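Long-range contacts in beta-lactamase (PDB 3P09), which probably hydrolyses beta-lactam antibiotics to substituted beta-amino acids, as a class A beta-lactamase: residues Y42-T46 and T182-Y186; I89-D95 and I132-E136; I185-F190 and F202-L206; G256-T260 and I273-A278. All blocks are in the same frame, centred on the assembly; numbering follows the deposited sequence.

Interaction 1: Y42-T46 and T182-Y186; sequences YTLNT and TKDIY. With SO4 (sulfate ion), chain D.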
loop_
_atom_site.group_PDB
_atom_site.type_symbol
_atom_site.label_atom_id
_atom_site.label_comp_id
_atom_site.label_asym_id
_atom_site.label_seq_id
_atom_site.Cartn_x
_atom_site.Cartn_y
_atom_site.Cartn_z
ATOM N N TYR A 42 11.742 4.872 1.491
ATOM C CA TYR A 42 11.536 6.187 2.074
ATOM C C TYR A 42 10.969 6.050 3.469
ATOM O O TYR A 42 10.085 5.224 3.705
ATOM C CB TYR A 42 10.604 7.035 1.210
ATOM C CG TYR A 42 10.692 8.525 1.517
ATOM C CD1 TYR A 42 9.699 9.164 2.238
ATOM C CD2 TYR A 42 11.778 9.282 1.081
ATOM C CE1 TYR A 42 9.774 10.512 2.512
ATOM C CE2 TYR A 42 11.860 10.632 1.356
ATOM C CZ TYR A 42 10.856 11.238 2.076
ATOM O OH TYR A 42 10.919 12.578 2.362
ATOM N N THR A 43 11.480 6.848 4.401
ATOM C CA THR A 43 10.891 6.890 5.740
ATOM C C THR A 43 10.429 8.300 6.042
ATOM O O THR A 43 11.014 9.272 5.555
ATOM C CB THR A 43 11.892 6.527 6.818
ATOM O OG1 THR A 43 12.908 7.538 6.859
ATOM C CG2 THR A 43 12.515 5.192 6.531
ATOM N N LEU A 44 9.391 8.425 6.858
ATOM C CA LEU A 44 8.866 9.736 7.182
ATOM C C LEU A 44 8.644 9.815 8.676
ATOM O O LEU A 44 7.915 8.999 9.236
ATOM C CB LEU A 44 7.549 9.972 6.457
ATOM C CG LEU A 44 7.449 11.176 5.536
ATOM C CD1 LEU A 44 5.990 11.479 5.315
ATOM C CD2 LEU A 44 8.151 12.364 6.139
ATOM N N ASN A 45 9.278 10.799 9.308
ATOM C CA ASN A 45 9.129 11.052 10.737
ATOM C C ASN A 45 8.129 12.164 11.034
ATOM O O ASN A 45 7.713 12.908 10.145
ATOM C CB ASN A 45 10.483 11.396 11.365
ATOM C CG ASN A 45 11.122 10.209 12.059
ATOM O OD1 ASN A 45 11.925 9.482 11.469
ATOM N ND2 ASN A 45 10.767 10.007 13.322
ATOM N N THR A 46 7.763 12.285 12.301
ATOM C CA THR A 46 6.724 13.220 12.704
ATOM C C THR A 46 7.201 14.675 12.703
ATOM O O THR A 46 8.036 15.070 13.513
ATOM C CB THR A 46 6.158 12.837 14.083
ATOM O OG1 THR A 46 7.224 12.796 15.040
ATOM C CG2 THR A 46 5.480 11.456 14.015
ATOM N N THR A 182 4.838 6.904 0.440
ATOM C CA THR A 182 5.109 6.906 1.878
ATOM C C THR A 182 4.567 8.178 2.533
ATOM O O THR A 182 3.983 8.123 3.607
ATOM C CB THR A 182 6.633 6.743 2.173
ATOM O OG1 THR A 182 7.083 5.494 1.651
ATOM C CG2 THR A 182 6.925 6.756 3.674
ATOM N N LYS A 183 4.772 9.327 1.896
ATOM C CA LYS A 183 4.098 10.550 2.332
ATOM C C LYS A 183 2.571 10.336 2.364
ATOM O O LYS A 183 1.883 10.823 3.262
ATOM C CB LYS A 183 4.475 11.738 1.431
ATOM C CG LYS A 183 5.926 12.216 1.618
ATOM C CD LYS A 183 6.183 13.603 1.008
ATOM C CE LYS A 183 5.596 13.722 -0.369
ATOM N NZ LYS A 183 5.551 15.144 -0.846
ATOM N N ASP A 184 2.045 9.589 1.397
ATOM C CA ASP A 184 0.598 9.343 1.338
ATOM C C ASP A 184 0.073 8.587 2.552
ATOM O O ASP A 184 -0.936 8.966 3.137
ATOM C CB ASP A 184 0.222 8.536 0.095
ATOM C CG ASP A 184 0.304 9.349 -1.180
ATOM O OD1 ASP A 184 0.378 10.599 -1.097
ATOM O OD2 ASP A 184 0.282 8.729 -2.265
ATOM N N ILE A 185 0.737 7.494 2.907
ATOM C CA ILE A 185 0.230 6.679 4.009
ATOM C C ILE A 185 0.366 7.450 5.319
ATOM O O ILE A 185 -0.490 7.357 6.193
ATOM C CB ILE A 185 0.926 5.291 4.083
ATOM C CG1 ILE A 185 0.051 4.298 4.861
ATOM C CG2 ILE A 185 2.310 5.399 4.704
ATOM C CD1 ILE A 185 0.537 2.845 4.759
ATOM N N TYR A 186 1.429 8.236 5.445
ATOM C CA TYR A 186 1.633 9.031 6.663
ATOM C C TYR A 186 0.560 10.104 6.768
ATOM O O TYR A 186 -0.014 10.334 7.833
ATOM C CB TYR A 186 3.006 9.710 6.639
ATOM C CG TYR A 186 3.343 10.404 7.941
ATOM C CD1 TYR A 186 3.011 11.738 8.151
ATOM C CD2 TYR A 186 3.974 9.715 8.970
ATOM C CE1 TYR A 186 3.317 12.376 9.357
ATOM C CE2 TYR A 186 4.273 10.335 10.173
ATOM C CZ TYR A 186 3.946 11.664 10.360
ATOM O OH TYR A 186 4.254 12.269 11.555
HETATM S S SO4 D . 13.780 14.398 1.602
HETATM O O1 SO4 D . 14.295 13.729 2.795
HETATM O O2 SO4 D . 14.863 14.589 0.641
HETATM O O3 SO4 D . 12.736 13.589 0.983
HETATM O O4 SO4 D . 13.229 15.697 1.974
#
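Leu-44 reaches across with CD1, which lies 3.7 Å from Tyr-186 CB and 3.7 Å from Lys-183 CA. The leucine and tyrosine side chains cross at about a right angle, this one methyl touching both the helix backbone and the root of the Tyr-186 side chain. Lys-183 adds its aliphatic CG, 3.8 Å from Leu-44 CD1, while its amino group heads off from the strand; a lysine suits this margin because its stem is oily and its tip can stay in water. One turn before Tyr-186, Thr-182 sets CG2 3.5 Å from Tyr-42 O and in the plane of the Tyr-42 ring, at its edge. With chi1 at -61°, OG1 lies beside the backbone N and hydrogen-bonds to Pro-178 O in the preceding turn, while CG2 is anti to that N, against the strand. Tyr-42 OH is modelled 2.5 Å from O3 of a sulfate, a hydrogen bond so short that its length is doubtful; the ion, probably from the crystallisation liquor, is also bonded to Lys-53 NZ. Strand 42-44 and helix 182-186 run at 29° to each other. Helix 178-190 packs against strand 38-44 and, through Thr-182 and Ile-185, against Ala-254 of the neighbouring strand 253-260.

Interaction 2: I89-D95 and I132-E136; sequences IPINQDD and ILVRE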
loop_
_atom_site.group_PDB
_atom_site.type_symbol
_atom_site.label_atom_id
_atom_site.label_comp_id
_atom_site.label_asym_id
_atom_site.label_seq_id
_atom_site.Cartn_x
_atom_site.Cartn_y
_atom_site.Cartn_z
ATOM N N ILE A 89 -23.879 -2.768 0.340
ATOM C CA ILE A 89 -23.578 -3.014 -1.061
ATOM C C ILE A 89 -23.789 -4.481 -1.385
ATOM O O ILE A 89 -23.173 -5.341 -0.774
ATOM C CB ILE A 89 -22.099 -2.690 -1.404
ATOM C CG1 ILE A 89 -21.688 -1.312 -0.864
ATOM C CG2 ILE A 89 -21.886 -2.776 -2.907
ATOM C CD1 ILE A 89 -22.568 -0.154 -1.376
ATOM N N PRO A 90 -24.667 -4.772 -2.351
ATOM C CA PRO A 90 -24.827 -6.142 -2.850
ATOM C C PRO A 90 -23.533 -6.689 -3.451
ATOM O O PRO A 90 -22.851 -5.987 -4.190
ATOM C CB PRO A 90 -25.891 -5.989 -3.942
ATOM C CG PRO A 90 -26.680 -4.798 -3.523
ATOM C CD PRO A 90 -25.674 -3.857 -2.910
ATOM N N ILE A 91 -23.185 -7.923 -3.110
ATOM C CA ILE A 91 -22.031 -8.578 -3.713
ATOM C C ILE A 91 -22.556 -9.564 -4.752
ATOM O O ILE A 91 -23.246 -10.517 -4.405
ATOM C CB ILE A 91 -21.193 -9.340 -2.665
ATOM C CG1 ILE A 91 -20.790 -8.404 -1.522
ATOM C CG2 ILE A 91 -19.963 -9.962 -3.306
ATOM C CD1 ILE A 91 -20.189 -7.097 -1.986
ATOM N N ASN A 92 -22.247 -9.317 -6.023
ATOM C CA ASN A 92 -22.738 -10.156 -7.117
ATOM C C ASN A 92 -21.619 -11.020 -7.702
ATOM O O ASN A 92 -20.444 -10.674 -7.596
ATOM C CB ASN A 92 -23.355 -9.280 -8.216
ATOM C CG ASN A 92 -24.479 -8.392 -7.691
ATOM O OD1 ASN A 92 -25.345 -8.845 -6.942
ATOM N ND2 ASN A 92 -24.458 -7.122 -8.069
ATOM N N GLN A 93 -21.986 -12.131 -8.333
ATOM C CA GLN A 93 -20.996 -13.048 -8.889
ATOM C C GLN A 93 -20.095 -12.340 -9.889
ATOM O O GLN A 93 -18.890 -12.566 -9.918
ATOM C CB GLN A 93 -21.674 -14.244 -9.570
ATOM C CG GLN A 93 -20.699 -15.366 -9.914
ATOM C CD GLN A 93 -20.002 -15.932 -8.680
ATOM O OE1 GLN A 93 -18.776 -15.889 -8.572
ATOM N NE2 GLN A 93 -20.781 -16.470 -7.747
ATOM N N ASP A 94 -20.685 -11.474 -10.702
ATOM C CA ASP A 94 -19.923 -10.738 -11.701
ATOM C C ASP A 94 -18.927 -9.763 -11.062
ATOM O O ASP A 94 -18.008 -9.297 -11.716
ATOM C CB ASP A 94 -20.860 -10.015 -12.673
ATOM C CG ASP A 94 -21.838 -9.096 -11.969
ATOM O OD1 ASP A 94 -22.997 -9.007 -12.429
ATOM O OD2 ASP A 94 -21.454 -8.457 -10.963
ATOM N N ASP A 95 -19.107 -9.459 -9.782
ATOM C CA ASP A 95 -18.131 -8.642 -9.063
ATOM C C ASP A 95 -16.839 -9.430 -8.871
ATOM O O ASP A 95 -15.739 -8.867 -8.909
ATOM C CB ASP A 95 -18.686 -8.224 -7.701
ATOM C CG ASP A 95 -19.689 -7.105 -7.806
ATOM O OD1 ASP A 95 -19.506 -6.240 -8.687
ATOM O OD2 ASP A 95 -20.655 -7.085 -7.011
ATOM N N ILE A 132 -15.219 -2.941 -6.450
ATOM C CA ILE A 132 -16.506 -2.430 -5.966
ATOM C C ILE A 132 -16.343 -1.027 -5.375
ATOM O O ILE A 132 -17.144 -0.127 -5.639
ATOM C CB ILE A 132 -17.128 -3.378 -4.916
ATOM C CG1 ILE A 132 -17.583 -4.685 -5.587
ATOM C CG2 ILE A 132 -18.292 -2.696 -4.191
ATOM C CD1 ILE A 132 -17.959 -5.769 -4.625
ATOM N N LEU A 133 -15.286 -0.832 -4.592
ATOM C CA LEU A 133 -15.061 0.459 -3.951
ATOM C C LEU A 133 -14.797 1.555 -4.972
ATOM O O LEU A 133 -15.310 2.672 -4.836
ATOM C CB LEU A 133 -13.905 0.373 -2.950
ATOM C CG LEU A 133 -14.228 -0.436 -1.679
ATOM C CD1 LEU A 133 -13.001 -0.583 -0.833
ATOM C CD2 LEU A 133 -15.347 0.229 -0.862
ATOM N N VAL A 134 -14.003 1.233 -5.992
ATOM C CA VAL A 134 -13.727 2.175 -7.079
ATOM C C VAL A 134 -15.044 2.597 -7.726
ATOM O O VAL A 134 -15.283 3.776 -7.961
ATOM C CB VAL A 134 -12.805 1.555 -8.161
ATOM C CG1 VAL A 134 -12.850 2.379 -9.457
ATOM C CG2 VAL A 134 -11.386 1.431 -7.649
ATOM N N ARG A 135 -15.909 1.623 -7.989
ATOM C CA ARG A 135 -17.217 1.921 -8.554
ATOM C C ARG A 135 -18.050 2.787 -7.607
ATOM O O ARG A 135 -18.619 3.788 -8.018
ATOM C CB ARG A 135 -17.962 0.625 -8.884
ATOM C CG ARG A 135 -19.297 0.849 -9.597
ATOM C CD ARG A 135 -20.091 -0.438 -9.687
ATOM N NE ARG A 135 -20.530 -0.868 -8.365
ATOM C CZ ARG A 135 -20.539 -2.131 -7.946
ATOM N NH1 ARG A 135 -20.128 -3.111 -8.742
ATOM N NH2 ARG A 135 -20.959 -2.413 -6.725
ATOM N N GLU A 136 -18.127 2.401 -6.335
ATOM C CA GLU A 136 -18.963 3.136 -5.378
ATOM C C GLU A 136 -18.406 4.525 -5.082
ATOM O O GLU A 136 -19.139 5.412 -4.641
ATOM C CB GLU A 136 -19.164 2.345 -4.074
ATOM C CG GLU A 136 -19.840 0.973 -4.263
ATOM C CD GLU A 136 -21.224 1.075 -4.890
ATOM O OE1 GLU A 136 -21.931 2.070 -4.610
ATOM O OE2 GLU A 136 -21.601 0.158 -5.659
HETATM O O HOH W 1 -21.976 -4.938 -6.537
#
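Arg-135 is the hub of a salt-bridge network that ties helix 127-137 to the segment 89-95, on the helical side of the class A beta-lactamase fold. Its NH1 donates to Asp-95 OD1 at 3.2 Å; the oxygen lies almost in the guanidinium plane and is met on its syn side but tilted from the carboxylate plane, with the two flat groups turned 38° from each other. Around another edge of the guanidinium, NE and NH2 both grip Glu-136 OE2, the NH2 bond being 2.9 Å. The arginine chain folds at chi3 (68°), which helps bring its head back beside the next residue in its own helix while NH1 still reaches across. Arginine suits the hub because one planar cation can serve two carboxylates at once.

Asp-95 is steadied from its own side: Asn-92 N donates to OD2 at 2.9 Å. A water gives hydrogens to Asp-95 OD2 and Pro-90 O and accepts one from Arg-135 NH2, stitching the two segments together again.

Beneath these charges lies a branched aliphatic layer. Ile-132 lays CG1 and CD1 over one face of the Asp-95 carboxylate. Ile-89 also touches Leu-118 of helix 115-123. Isoleucine fits here because each of its two branches can take a different neighbour: Ile-132 CG2 meets Ile-89 CG2 at 3.8 Å, whereas its CD1 meets Ile-91 CD1 at 3.7 Å.

Interaction 3: I185-F190 and F202-L206; sequences IYKLAF and FIKYL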
loop_
_atom_site.group_PDB
_atom_site.type_symbol
_atom_site.label_atom_id
_atom_site.label_comp_id
_atom_site.label_asym_id
_atom_site.label_seq_id
_atom_site.Cartn_x
_atom_site.Cartn_y
_atom_site.Cartn_z
ATOM N N ILE A 185 0.737 7.494 2.907
ATOM C CA ILE A 185 0.230 6.679 4.009
ATOM C C ILE A 185 0.366 7.450 5.319
ATOM O O ILE A 185 -0.490 7.357 6.193
ATOM C CB ILE A 185 0.926 5.291 4.083
ATOM C CG1 ILE A 185 0.051 4.298 4.861
ATOM C CG2 ILE A 185 2.310 5.399 4.704
ATOM C CD1 ILE A 185 0.537 2.845 4.759
ATOM N N TYR A 186 1.429 8.236 5.445
ATOM C CA TYR A 186 1.633 9.031 6.663
ATOM C C TYR A 186 0.560 10.104 6.768
ATOM O O TYR A 186 -0.014 10.334 7.833
ATOM C CB TYR A 186 3.006 9.710 6.639
ATOM C CG TYR A 186 3.343 10.404 7.941
ATOM C CD1 TYR A 186 3.011 11.738 8.151
ATOM C CD2 TYR A 186 3.974 9.715 8.970
ATOM C CE1 TYR A 186 3.317 12.376 9.357
ATOM C CE2 TYR A 186 4.273 10.335 10.173
ATOM C CZ TYR A 186 3.946 11.664 10.360
ATOM O OH TYR A 186 4.254 12.269 11.555
ATOM N N LYS A 187 0.296 10.773 5.648
ATOM C CA LYS A 187 -0.677 11.858 5.653
ATOM C C LYS A 187 -2.059 11.317 6.002
ATOM O O LYS A 187 -2.805 11.924 6.789
ATOM C CB LYS A 187 -0.686 12.576 4.307
ATOM C CG LYS A 187 -1.614 13.776 4.242
ATOM C CD LYS A 187 -1.187 14.705 3.108
ATOM C CE LYS A 187 -2.098 15.918 3.003
ATOM N NZ LYS A 187 -2.144 16.703 4.271
ATOM N N LEU A 188 -2.393 10.155 5.451
ATOM C CA LEU A 188 -3.706 9.564 5.730
ATOM C C LEU A 188 -3.867 9.158 7.202
ATOM O O LEU A 188 -4.929 9.339 7.807
ATOM C CB LEU A 188 -3.965 8.374 4.805
ATOM C CG LEU A 188 -4.348 8.736 3.359
ATOM C CD1 LEU A 188 -4.297 7.514 2.481
ATOM C CD2 LEU A 188 -5.738 9.392 3.294
ATOM N N ALA A 189 -2.815 8.610 7.787
ATOM C CA ALA A 189 -2.913 8.083 9.145
ATOM C C ALA A 189 -2.727 9.173 10.206
ATOM O O ALA A 189 -3.314 9.103 11.295
ATOM C CB ALA A 189 -1.889 6.954 9.333
ATOM N N PHE A 190 -1.919 10.181 9.890
ATOM C CA PHE A 190 -1.520 11.169 10.899
ATOM C C PHE A 190 -1.741 12.623 10.505
ATOM O O PHE A 190 -1.617 13.519 11.346
ATOM C CB PHE A 190 -0.050 10.966 11.257
ATOM C CG PHE A 190 0.267 9.570 11.684
ATOM C CD1 PHE A 190 -0.290 9.047 12.842
ATOM C CD2 PHE A 190 1.107 8.782 10.936
ATOM C CE1 PHE A 190 -0.016 7.757 13.235
ATOM C CE2 PHE A 190 1.392 7.485 11.325
ATOM C CZ PHE A 190 0.821 6.974 12.483
ATOM N N PHE A 202 -8.734 4.142 9.584
ATOM C CA PHE A 202 -7.717 3.815 8.600
ATOM C C PHE A 202 -6.588 3.005 9.240
ATOM O O PHE A 202 -6.166 1.967 8.729
ATOM C CB PHE A 202 -7.180 5.113 7.996
ATOM C CG PHE A 202 -6.115 4.916 6.954
ATOM C CD1 PHE A 202 -6.446 4.459 5.688
ATOM C CD2 PHE A 202 -4.792 5.230 7.232
ATOM C CE1 PHE A 202 -5.472 4.297 4.715
ATOM C CE2 PHE A 202 -3.805 5.070 6.267
ATOM C CZ PHE A 202 -4.144 4.606 5.006
ATOM N N ILE A 203 -6.098 3.497 10.365
ATOM C CA ILE A 203 -5.034 2.828 11.098
ATOM C C ILE A 203 -5.428 1.407 11.490
ATOM O O ILE A 203 -4.645 0.471 11.340
ATOM C CB ILE A 203 -4.695 3.628 12.365
ATOM C CG1 ILE A 203 -3.856 4.854 11.981
ATOM C CG2 ILE A 203 -3.975 2.750 13.382
ATOM C CD1 ILE A 203 -3.727 5.887 13.099
ATOM N N LYS A 204 -6.646 1.240 11.992
ATOM C CA LYS A 204 -7.105 -0.093 12.377
ATOM C C LYS A 204 -7.150 -1.067 11.183
ATOM O O LYS A 204 -6.748 -2.227 11.307
ATOM C CB LYS A 204 -8.454 -0.018 13.107
ATOM C CG LYS A 204 -8.984 -1.355 13.638
ATOM C CD LYS A 204 -7.986 -2.037 14.574
ATOM C CE LYS A 204 -8.650 -3.091 15.464
ATOM N NZ LYS A 204 -9.175 -4.264 14.705
ATOM N N TYR A 205 -7.626 -0.609 10.026
ATOM C CA TYR A 205 -7.603 -1.470 8.836
ATOM C C TYR A 205 -6.187 -1.966 8.531
ATOM O O TYR A 205 -5.962 -3.144 8.238
ATOM C CB TYR A 205 -8.062 -0.722 7.585
ATOM C CG TYR A 205 -9.507 -0.288 7.491
ATOM C CD1 TYR A 205 -10.554 -1.116 7.875
ATOM C CD2 TYR A 205 -9.817 0.960 6.954
ATOM C CE1 TYR A 205 -11.892 -0.683 7.746
ATOM C CE2 TYR A 205 -11.121 1.394 6.821
ATOM C CZ TYR A 205 -12.156 0.576 7.209
ATOM O OH TYR A 205 -13.443 1.074 7.053
ATOM N N LEU A 206 -5.238 -1.041 8.534
ATOM C CA LEU A 206 -3.854 -1.367 8.201
ATOM C C LEU A 206 -3.262 -2.357 9.199
ATOM O O LEU A 206 -2.496 -3.261 8.834
ATOM C CB LEU A 206 -3.019 -0.091 8.187
ATOM C CG LEU A 206 -3.259 0.876 7.029
ATOM C CD1 LEU A 206 -2.395 2.100 7.272
ATOM C CD2 LEU A 206 -2.946 0.230 5.677
#
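Phe-202 lays one ring face against Leu-188, the central feature of a helix-helix contact between 178-190 and 196-208 in the class A beta-lactamase fold. The axes of the two short segments approach to 10.1 Å at 122°, and the Phe-202 ring reaches into that interval. Leu-188 CB stands 4.0 Å from the Phe-202 ring centroid and 26° off its normal, a CH-pi contact displaced toward CE2 and CZ; the leucine CD1 continues along the same rim. The opposite face is backed by Leu-206 CG from the next turn of the ring's own helix, so the phenyl is sandwiched between two leucines. With CG anti to its backbone N (chi1 -180°), Phe-202 projects its ring toward the other helix.

Ala-189 sits at the ring's edge, its CB in plane and 4.0 Å from Phe-202 CD2. A small residue belongs here, where the backbones come nearest: CA of Ala-189 and CA of Ile-203 are 6.0 Å apart. Ile-203 packs CG1 against the same alanine methyl and sends CD1 past it to Phe-190, the two side chains crossing at about a right angle.

One turn before Ala-189, Ile-185 meets both Phe-202 and Leu-206, while touching Phe-68 of helix 66-80 and Val-242 of the main sheet. All are apolar, as befits a buried joint, and the Ile-185 link is made methyl to methyl, CD1 to Leu-206 CD1 at 3.9 Å.

Interaction 4: G256-T260 and I273-A278; sequences GILYT and IIQQAA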
loop_
_atom_site.group_PDB
_atom_site.type_symbol
_atom_site.label_atom_id
_atom_site.label_comp_id
_atom_site.label_asym_id
_atom_site.label_seq_id
_atom_site.Cartn_x
_atom_site.Cartn_y
_atom_site.Cartn_z
ATOM N N GLY A 256 8.142 3.070 3.346
ATOM C CA GLY A 256 7.793 2.423 2.086
ATOM C C GLY A 256 9.021 1.734 1.524
ATOM O O GLY A 256 10.096 2.335 1.483
ATOM N N ILE A 257 8.875 0.471 1.124
ATOM C CA ILE A 257 9.941 -0.265 0.445
ATOM C C ILE A 257 9.359 -0.891 -0.818
ATOM O O ILE A 257 8.431 -1.703 -0.738
ATOM C CB ILE A 257 10.528 -1.377 1.340
ATOM C CG1 ILE A 257 11.036 -0.800 2.664
ATOM C CG2 ILE A 257 11.631 -2.111 0.605
ATOM C CD1 ILE A 257 11.549 -1.851 3.641
ATOM N N LEU A 258 9.866 -0.477 -1.981
ATOM C CA LEU A 258 9.353 -0.965 -3.258
ATOM C C LEU A 258 10.500 -1.652 -3.980
ATOM O O LEU A 258 11.653 -1.212 -3.899
ATOM C CB LEU A 258 8.810 0.185 -4.110
ATOM C CG LEU A 258 7.944 1.212 -3.347
ATOM C CD1 LEU A 258 7.485 2.322 -4.286
ATOM C CD2 LEU A 258 6.738 0.584 -2.677
ATOM N N TYR A 259 10.201 -2.740 -4.673
ATOM C CA TYR A 259 11.254 -3.477 -5.357
ATOM C C TYR A 259 10.747 -3.884 -6.725
ATOM O O TYR A 259 9.609 -4.327 -6.849
ATOM C CB TYR A 259 11.698 -4.718 -4.555
ATOM C CG TYR A 259 12.642 -5.581 -5.346
ATOM C CD1 TYR A 259 13.947 -5.175 -5.571
ATOM C CD2 TYR A 259 12.223 -6.792 -5.905
ATOM C CE1 TYR A 259 14.817 -5.945 -6.335
ATOM C CE2 TYR A 259 13.096 -7.574 -6.662
ATOM C CZ TYR A 259 14.391 -7.140 -6.873
ATOM O OH TYR A 259 15.275 -7.892 -7.626
ATOM N N THR A 260 11.578 -3.719 -7.748
ATOM C CA THR A 260 11.221 -4.195 -9.076
ATOM C C THR A 260 12.475 -4.501 -9.881
ATOM O O THR A 260 13.546 -3.934 -9.631
ATOM C CB THR A 260 10.320 -3.172 -9.830
ATOM O OG1 THR A 260 9.736 -3.790 -10.982
ATOM C CG2 THR A 260 11.111 -1.953 -10.252
ATOM N N ILE A 273 14.363 -9.667 -0.183
ATOM C CA ILE A 273 15.036 -8.384 -0.272
ATOM C C ILE A 273 14.338 -7.330 0.597
ATOM O O ILE A 273 14.998 -6.502 1.228
ATOM C CB ILE A 273 15.200 -7.895 -1.711
ATOM C CG1 ILE A 273 16.278 -6.811 -1.768
ATOM C CG2 ILE A 273 13.867 -7.381 -2.286
ATOM C CD1 ILE A 273 16.523 -6.272 -3.173
ATOM N N ILE A 274 13.009 -7.375 0.638
ATOM C CA ILE A 274 12.261 -6.507 1.521
ATOM C C ILE A 274 12.658 -6.800 2.977
ATOM O O ILE A 274 12.892 -5.879 3.766
ATOM C CB ILE A 274 10.727 -6.691 1.365
ATOM C CG1 ILE A 274 10.316 -6.634 -0.105
ATOM C CG2 ILE A 274 9.978 -5.636 2.179
ATOM C CD1 ILE A 274 10.560 -5.308 -0.752
ATOM N N GLN A 275 12.739 -8.076 3.333
ATOM C CA GLN A 275 13.121 -8.429 4.699
ATOM C C GLN A 275 14.464 -7.818 5.066
ATOM O O GLN A 275 14.642 -7.252 6.150
ATOM C CB GLN A 275 13.189 -9.943 4.869
ATOM C CG GLN A 275 11.869 -10.626 4.634
ATOM C CD GLN A 275 12.018 -12.121 4.590
ATOM O OE1 GLN A 275 13.130 -12.640 4.675
ATOM N NE2 GLN A 275 10.902 -12.828 4.452
ATOM N N GLN A 276 15.414 -7.928 4.154
ATOM C CA GLN A 276 16.767 -7.499 4.453
ATOM C C GLN A 276 16.864 -5.973 4.511
ATOM O O GLN A 276 17.525 -5.422 5.395
ATOM C CB GLN A 276 17.747 -8.116 3.453
ATOM C CG GLN A 276 17.896 -9.629 3.645
ATOM C CD GLN A 276 18.507 -10.314 2.437
ATOM O OE1 GLN A 276 19.512 -9.858 1.890
ATOM N NE2 GLN A 276 17.893 -11.409 2.008
ATOM N N ALA A 277 16.189 -5.299 3.584
ATOM C CA ALA A 277 16.133 -3.845 3.602
ATOM C C ALA A 277 15.489 -3.359 4.891
ATOM O O ALA A 277 15.979 -2.418 5.518
ATOM C CB ALA A 277 15.373 -3.316 2.398
ATOM N N ALA A 278 14.395 -4.004 5.289
ATOM C CA ALA A 278 13.687 -3.614 6.513
ATOM C C ALA A 278 14.548 -3.812 7.752
ATOM O O ALA A 278 14.428 -3.075 8.728
ATOM C CB ALA A 278 12.368 -4.383 6.647
#
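Tyr-259 can be followed outward from the strand across Ile-274 and Ile-273 of the helix. Its CB rests 4.0 Å from Ile-274 CD1. CG, the next atom, lies 3.8 Å from Ile-273 CG2, and this methyl sits over one face of the ring, 4.0 Å from its centroid and 19° off the normal, in a CH-pi contact. Toward the rim, Ile-273 CD1 stands above the same face, near CD1 and then CE1 of the ring, the latter at 3.6 Å. At the tip, OH passes beyond the isoleucine and hydrogen-bonds to Asp-36 O. Tyrosine suits the place because its ring packs like an apolar group while its hydroxyl still finds a polar partner.

Ile-273 can follow the ring because its CG1 is anti to the backbone N (chi1 -162°), setting CG2 and CD1 as two methyls against the same tyrosine. Two residues earlier on the strand, Ile-257 points to the same side. Its CG2 meets Ile-274 CD1 at 3.6 Å, and its CD1 lies near the backbone and methyl of Ala-278 (CD1 to CB 4.0 Å); small alanines let this helical turn settle close to the strand.

The axes of the two segments lie at 143°, closer to antiparallel than parallel. Helix 271-289 packs on strand 253-260 of the five-stranded sheet, touches Ile-39 of adjacent strand 38-44, and is flanked by helix 24-35 through Leu-31 and Tyr-35.

How the interactions relate
Interactions 1, 3 and 4 gather around the five-stranded antiparallel sheet. Interactions 1 and 3 have centres about 10 Å apart and share Ile-185 and Tyr-186 on helix 178-190, which thereby connects strand 38-44 to helix 196-208. Interaction 1 joins interaction 4, about 15 Å away between centres, through neighbouring strands 38-44 and 253-260, with a probable hydrogen bond from Gly-256 N to Tyr-42 O. Interaction 2 stands apart, its centre about 33 Å from that of interaction 4 and across the chain's centre. Both its segments fall between those of interaction 1 in sequence; interactions 3 and 4 follow. Such nesting fits a mainly helical part inserted into an alpha/beta part, as in class A beta-lactamases.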